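Long-range contacts in beta carbonic anhydrase (Burkholderia pseudomallei, PDB 6YJN), which probably catalyses the reversible hydration of carbon dioxide to hydrogencarbonate and a proton, using one zinc ion per subunit: residues F65-I70 / L79-V84; V108-H113 / N122-V127. All coordinates share one frame; numbering follows the deposited sequence.

Contact 1: F65-I70 / L79-V84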
loop_
_atom_site.group_PDB
_atom_site.type_symbol
_atom_site.label_atom_id
_atom_site.label_comp_id
_atom_site.label_asym_id
_atom_site.label_seq_id
_atom_site.Cartn_x
_atom_site.Cartn_y
_atom_site.Cartn_z
ATOM N N PHE A 65 -0.652 -22.010 5.834
ATOM C CA PHE A 65 -0.054 -20.840 5.217
ATOM C C PHE A 65 -0.490 -19.591 5.981
ATOM O O PHE A 65 -1.686 -19.411 6.238
ATOM C CB PHE A 65 -0.515 -20.779 3.757
ATOM C CG PHE A 65 0.409 -20.048 2.814
ATOM C CD1 PHE A 65 1.727 -20.459 2.640
ATOM C CD2 PHE A 65 -0.047 -18.964 2.081
ATOM C CE1 PHE A 65 2.578 -19.789 1.775
ATOM C CE2 PHE A 65 0.804 -18.291 1.216
ATOM C CZ PHE A 65 2.110 -18.707 1.062
ATOM N N VAL A 66 0.474 -18.719 6.319
ATOM C CA VAL A 66 0.191 -17.702 7.323
ATOM C C VAL A 66 0.578 -16.295 6.865
ATOM O O VAL A 66 1.684 -16.070 6.369
ATOM C CB VAL A 66 0.848 -18.059 8.669
ATOM C CG1 VAL A 66 0.691 -16.945 9.689
ATOM C CG2 VAL A 66 0.303 -19.363 9.228
ATOM N N HIS A 67 -0.355 -15.357 7.085
ATOM C CA HIS A 67 -0.075 -13.929 7.104
ATOM C C HIS A 67 -0.395 -13.361 8.494
ATOM O O HIS A 67 -1.338 -13.818 9.151
ATOM C CB HIS A 67 -0.828 -13.225 5.963
ATOM C CG HIS A 67 -0.762 -11.734 6.016
ATOM N ND1 HIS A 67 0.247 -11.014 5.394
ATOM C CD2 HIS A 67 -1.575 -10.827 6.610
ATOM C CE1 HIS A 67 0.046 -9.727 5.601
ATOM N NE2 HIS A 67 -1.069 -9.588 6.345
ATOM N N ARG A 68 0.424 -12.388 8.942
ATOM C CA ARG A 68 0.202 -11.706 10.208
ATOM C C ARG A 68 0.459 -10.218 10.027
ATOM O O ARG A 68 1.557 -9.828 9.639
ATOM C CB ARG A 68 1.120 -12.185 11.341
ATOM C CG ARG A 68 1.146 -13.691 11.550
ATOM C CD ARG A 68 1.645 -14.134 12.906
ATOM N NE ARG A 68 0.477 -14.470 13.699
ATOM C CZ ARG A 68 0.096 -15.706 13.980
ATOM N NH1 ARG A 68 -0.998 -15.920 14.692
ATOM N NH2 ARG A 68 0.815 -16.727 13.554
ATOM N N ASN A 69 -0.570 -9.421 10.346
ATOM C CA ASN A 69 -0.462 -7.978 10.469
ATOM C C ASN A 69 -1.108 -7.538 11.781
ATOM O O ASN A 69 -1.823 -8.318 12.408
ATOM C CB ASN A 69 -1.094 -7.271 9.272
ATOM C CG ASN A 69 -2.593 -7.463 9.190
ATOM O OD1 ASN A 69 -3.337 -6.937 10.022
ATOM N ND2 ASN A 69 -3.042 -8.188 8.176
ATOM N N ILE A 70 -0.864 -6.281 12.188
ATOM C CA ILE A 70 -1.403 -5.809 13.455
ATOM C C ILE A 70 -2.926 -5.732 13.351
ATOM O O ILE A 70 -3.460 -4.929 12.592
ATOM C CB ILE A 70 -0.694 -4.566 14.075
ATOM C CG1 ILE A 70 -1.672 -3.492 14.574
ATOM C CG2 ILE A 70 0.419 -3.982 13.203
ATOM N N LEU A 79 -1.757 -4.666 -0.899
ATOM C CA LEU A 79 -1.224 -5.665 -1.806
ATOM C C LEU A 79 -0.319 -6.615 -1.038
ATOM O O LEU A 79 0.013 -7.665 -1.574
ATOM C CB LEU A 79 -0.492 -4.986 -2.974
ATOM C CG LEU A 79 -0.530 -5.726 -4.315
ATOM C CD1 LEU A 79 -1.955 -6.020 -4.763
ATOM C CD2 LEU A 79 0.198 -4.937 -5.383
ATOM N N ASN A 80 0.068 -6.251 0.199
ATOM C CA ASN A 80 0.795 -7.166 1.076
ATOM C C ASN A 80 -0.022 -8.445 1.318
ATOM O O ASN A 80 0.421 -9.574 1.059
ATOM C CB ASN A 80 1.288 -6.476 2.346
ATOM C CG ASN A 80 1.975 -7.421 3.316
ATOM O OD1 ASN A 80 1.761 -8.628 3.273
ATOM N ND2 ASN A 80 2.781 -6.885 4.221
ATOM N N CYS A 81 -1.252 -8.252 1.794
ATOM C CA CYS A 81 -2.132 -9.357 2.104
ATOM C C CYS A 81 -2.739 -9.924 0.822
ATOM O O CYS A 81 -2.706 -11.141 0.607
ATOM C CB CYS A 81 -3.216 -8.889 3.061
ATOM S SG CYS A 81 -4.188 -10.255 3.740
ATOM N N LEU A 82 -3.312 -9.047 -0.012
ATOM C CA LEU A 82 -3.922 -9.521 -1.243
ATOM C C LEU A 82 -2.970 -10.500 -1.941
ATOM O O LEU A 82 -3.411 -11.540 -2.435
ATOM C CB LEU A 82 -4.257 -8.337 -2.159
ATOM C CG LEU A 82 -5.433 -7.438 -1.766
ATOM C CD1 LEU A 82 -5.708 -6.426 -2.867
ATOM C CD2 LEU A 82 -6.692 -8.232 -1.445
ATOM N N SER A 83 -1.667 -10.158 -1.974
ATOM C CA SER A 83 -0.632 -10.980 -2.583
ATOM C C SER A 83 -0.651 -12.384 -1.989
ATOM O O SER A 83 -0.784 -13.360 -2.721
ATOM C CB SER A 83 0.726 -10.367 -2.407
ATOM O OG SER A 83 1.062 -9.576 -3.536
ATOM N N VAL A 84 -0.514 -12.459 -0.659
ATOM C CA VAL A 84 -0.624 -13.692 0.108
ATOM C C VAL A 84 -1.850 -14.488 -0.353
ATOM O O VAL A 84 -1.745 -15.691 -0.619
ATOM C CB VAL A 84 -0.635 -13.414 1.628
ATOM C CG1 VAL A 84 -0.938 -14.656 2.440
ATOM C CG2 VAL A 84 0.659 -12.783 2.129
#

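Contact 2: V108-H113 / N122-V127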
loop_
_atom_site.group_PDB
_atom_site.type_symbol
_atom_site.label_atom_id
_atom_site.label_comp_id
_atom_site.label_asym_id
_atom_site.label_seq_id
_atom_site.Cartn_x
_atom_site.Cartn_y
_atom_site.Cartn_z
ATOM N N VAL A 108 -6.439 -4.254 18.783
ATOM C CA VAL A 108 -7.860 -3.973 18.941
ATOM C C VAL A 108 -8.076 -3.139 20.196
ATOM O O VAL A 108 -9.020 -2.359 20.260
ATOM C CB VAL A 108 -8.719 -5.249 18.982
ATOM C CG1 VAL A 108 -10.179 -4.909 19.239
ATOM C CG2 VAL A 108 -8.574 -6.082 17.713
ATOM N N ASN A 109 -7.192 -3.331 21.181
ATOM C CA ASN A 109 -7.195 -2.547 22.403
ATOM C C ASN A 109 -6.848 -1.102 22.068
ATOM O O ASN A 109 -7.664 -0.205 22.273
ATOM C CB ASN A 109 -6.243 -3.103 23.464
ATOM C CG ASN A 109 -6.651 -2.708 24.866
ATOM O OD1 ASN A 109 -7.679 -2.068 25.061
ATOM N ND2 ASN A 109 -5.872 -3.104 25.856
ATOM N N ALA A 110 -5.640 -0.900 21.534
ATOM C CA ALA A 110 -5.107 0.436 21.327
ATOM C C ALA A 110 -6.133 1.297 20.581
ATOM O O ALA A 110 -6.311 2.477 20.888
ATOM C CB ALA A 110 -3.783 0.348 20.609
ATOM N N ALA A 111 -6.810 0.672 19.610
ATOM C CA ALA A 111 -7.890 1.271 18.850
ATOM C C ALA A 111 -8.976 1.721 19.816
ATOM O O ALA A 111 -8.906 2.840 20.311
ATOM C CB ALA A 111 -8.416 0.263 17.858
ATOM N N LEU A 112 -9.942 0.826 20.070
ATOM C CA LEU A 112 -10.962 0.892 21.112
ATOM C C LEU A 112 -10.807 2.110 22.025
ATOM O O LEU A 112 -11.746 2.898 22.164
ATOM C CB LEU A 112 -10.906 -0.408 21.922
ATOM C CG LEU A 112 -12.137 -0.751 22.758
ATOM C CD1 LEU A 112 -13.425 -0.608 21.959
ATOM C CD2 LEU A 112 -12.020 -2.159 23.323
ATOM N N HIS A 113 -9.636 2.243 22.667
ATOM C CA HIS A 113 -9.418 3.298 23.645
ATOM C C HIS A 113 -8.587 4.418 23.034
ATOM O O HIS A 113 -7.571 4.804 23.610
ATOM C CB HIS A 113 -8.741 2.743 24.908
ATOM C CG HIS A 113 -9.530 1.691 25.613
ATOM N ND1 HIS A 113 -9.175 0.356 25.566
ATOM C CD2 HIS A 113 -10.649 1.766 26.370
ATOM C CE1 HIS A 113 -10.037 -0.352 26.268
ATOM N NE2 HIS A 113 -10.955 0.493 26.774
ATOM N N ASN A 122 -2.759 4.906 12.105
ATOM C CA ASN A 122 -3.338 4.920 10.773
ATOM C C ASN A 122 -3.894 3.536 10.474
ATOM O O ASN A 122 -5.042 3.412 10.042
ATOM C CB ASN A 122 -2.345 5.394 9.711
ATOM C CG ASN A 122 -1.817 6.793 9.973
ATOM O OD1 ASN A 122 -2.553 7.781 9.896
ATOM N ND2 ASN A 122 -0.537 6.884 10.293
ATOM N N TRP A 123 -3.082 2.506 10.749
ATOM C CA TRP A 123 -3.488 1.148 10.427
ATOM C C TRP A 123 -4.714 0.789 11.273
ATOM O O TRP A 123 -5.682 0.255 10.755
ATOM C CB TRP A 123 -2.303 0.149 10.514
ATOM C CG TRP A 123 -2.604 -1.255 10.073
ATOM C CD1 TRP A 123 -3.084 -2.270 10.853
ATOM C CD2 TRP A 123 -2.440 -1.824 8.761
ATOM N NE1 TRP A 123 -3.255 -3.416 10.124
ATOM C CE2 TRP A 123 -2.881 -3.169 8.830
ATOM C CE3 TRP A 123 -1.974 -1.343 7.535
ATOM C CZ2 TRP A 123 -2.880 -4.018 7.724
ATOM C CZ3 TRP A 123 -2.004 -2.178 6.439
ATOM C CH2 TRP A 123 -2.438 -3.498 6.530
ATOM N N LEU A 124 -4.723 1.169 12.550
ATOM C CA LEU A 124 -5.803 0.758 13.434
ATOM C C LEU A 124 -7.117 1.469 13.107
ATOM O O LEU A 124 -8.184 1.074 13.570
ATOM C CB LEU A 124 -5.379 1.058 14.868
ATOM C CG LEU A 124 -4.184 0.256 15.365
ATOM C CD1 LEU A 124 -3.641 0.868 16.643
ATOM C CD2 LEU A 124 -4.531 -1.211 15.574
ATOM N N HIS A 125 -7.032 2.537 12.321
ATOM C CA HIS A 125 -8.231 3.245 11.922
ATOM C C HIS A 125 -9.210 2.260 11.307
ATOM O O HIS A 125 -10.416 2.358 11.536
ATOM C CB HIS A 125 -7.899 4.381 10.964
ATOM C CG HIS A 125 -7.434 5.608 11.669
ATOM N ND1 HIS A 125 -8.142 6.166 12.714
ATOM C CD2 HIS A 125 -6.354 6.397 11.471
ATOM C CE1 HIS A 125 -7.508 7.246 13.137
ATOM N NE2 HIS A 125 -6.406 7.415 12.381
ATOM N N HIS A 126 -8.647 1.303 10.567
ATOM C CA HIS A 126 -9.410 0.225 9.968
ATOM C C HIS A 126 -10.307 -0.447 11.010
ATOM O O HIS A 126 -11.459 -0.782 10.730
ATOM C CB HIS A 126 -8.473 -0.739 9.240
ATOM C CG HIS A 126 -7.721 -0.095 8.119
ATOM N ND1 HIS A 126 -8.353 0.552 7.067
ATOM C CD2 HIS A 126 -6.392 0.003 7.864
ATOM C CE1 HIS A 126 -7.440 1.013 6.224
ATOM N NE2 HIS A 126 -6.232 0.694 6.691
ATOM N N VAL A 127 -9.780 -0.604 12.225
ATOM C CA VAL A 127 -10.472 -1.311 13.284
ATOM C C VAL A 127 -11.427 -0.346 13.983
ATOM O O VAL A 127 -12.545 -0.714 14.354
ATOM C CB VAL A 127 -9.445 -1.926 14.244
ATOM C CG1 VAL A 127 -10.071 -2.401 15.541
ATOM C CG2 VAL A 127 -8.652 -3.032 13.560
#

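Contact 1: F65-I70 / L79-V84
The imidazole of H67, on the strand running through 65-69, reaches the first turns of the helix that opens at L79 and meets three of its side chains. C81 lies over one face of the ring: SG is 4.2 Å from the centroid of the H67 ring, a sulfur-aromatic contact, and CB of C81 adds a CH-pi contact over the face. N80 approaches differently, at the ring edge near its plane, with OD1 3.1 Å from CE1 of H67 and the amide plane turned 84° from the ring. V84 fills the place beside the root of the side chain, its CG1 3.8 Å from H67 CB and its CG2 close to ND1. Strand and helix segments run nearly antiparallel, at 169°, with axes 9.5 Å apart, a separation that the ring spans because its CG stands anti to the backbone N. Helix 79-92 links strand 64-69 to the parallel strand 96-102, with strand 41-46 between them, so this is the first strand-to-helix packing of a beta-alpha-beta crossover; H67 and V84 also touch I44 and L42 of the middle strand.

Packing is much looser at F65. V84 O lies at its ring edge, 4.1 Å from CE2, and V84 CG1 makes a long apolar contact with CE2 at 4.2 Å. The ring also touches A88 and L92 farther along the helix, and L42. Even this side is buried.

No hydrogen bond joins the two segments. N69 ND2 donates to H67 NE2 over 3.0 Å, almost straight (174°) and in the ring plane, while N80 ND2 bonds to D78 OD2 of the second subunit. If the imidazole is neutral, its proton would probably sit on ND1. The chemistry is thus that of a buried histidine whose rotation is restrained by N69, two residues on, and whose face rests on sulfur.

Contact 2: V108-H113 / N122-V127
The methyl CB of A111 overlaps the side of the helix at 122-127, touching V127 CG1 at 3.9 Å and L124 CB at 4.3 Å. A110, one residue earlier, meets the end of the leucine instead, its CB 4.0 Å from L124 CD1, so L124 is touched at its base by one alanine and at a branch tip by the other. V127 continues the apolar patch toward V108: with CG1 anti to its backbone N (chi1 167°), that methyl reaches A111 and lies 4.3 Å from V108 CA, while the two valine CG1 atoms are a looser pair.

Two small residues let the backbones come close, A111 CA and L124 CA being 5.8 Å apart. The helix segments cross almost at right angles (-84°) with axes 8.9 Å apart, which confines the overlap to these five residues. No hydrogen bond crosses; the contact is aliphatic throughout.

Helix 145-165 adds to this packing from the first segment's side, through L151 against V108 and L112. Helix 106-112 directly follows strand 96-102 and the zinc ligand C105, and helix 120-133 carries H125 and H126 to H76 of the fourth subunit.

Contacts 1 and 2 follow one another along the chain, their centres 18 Å apart, and they meet where I70 and N69 touch helix 120-133. There I70 CG1 lies 3.8 Å from L124 CD2, and W123 NE1 makes a weak hydrogen bond to I70 O. L124 therefore packs on both I70 and the alanines of helix 106-112. The zinc ion, held by C46, D48, H102 and C105, is nearer to contact 2: the V108 side chain is about 6 Å from it, that of H67 about 12 Å. Contact 1 borders the second and third subunits, and helix 120-133 the second and fourth, so both adjoin tetramer interfaces.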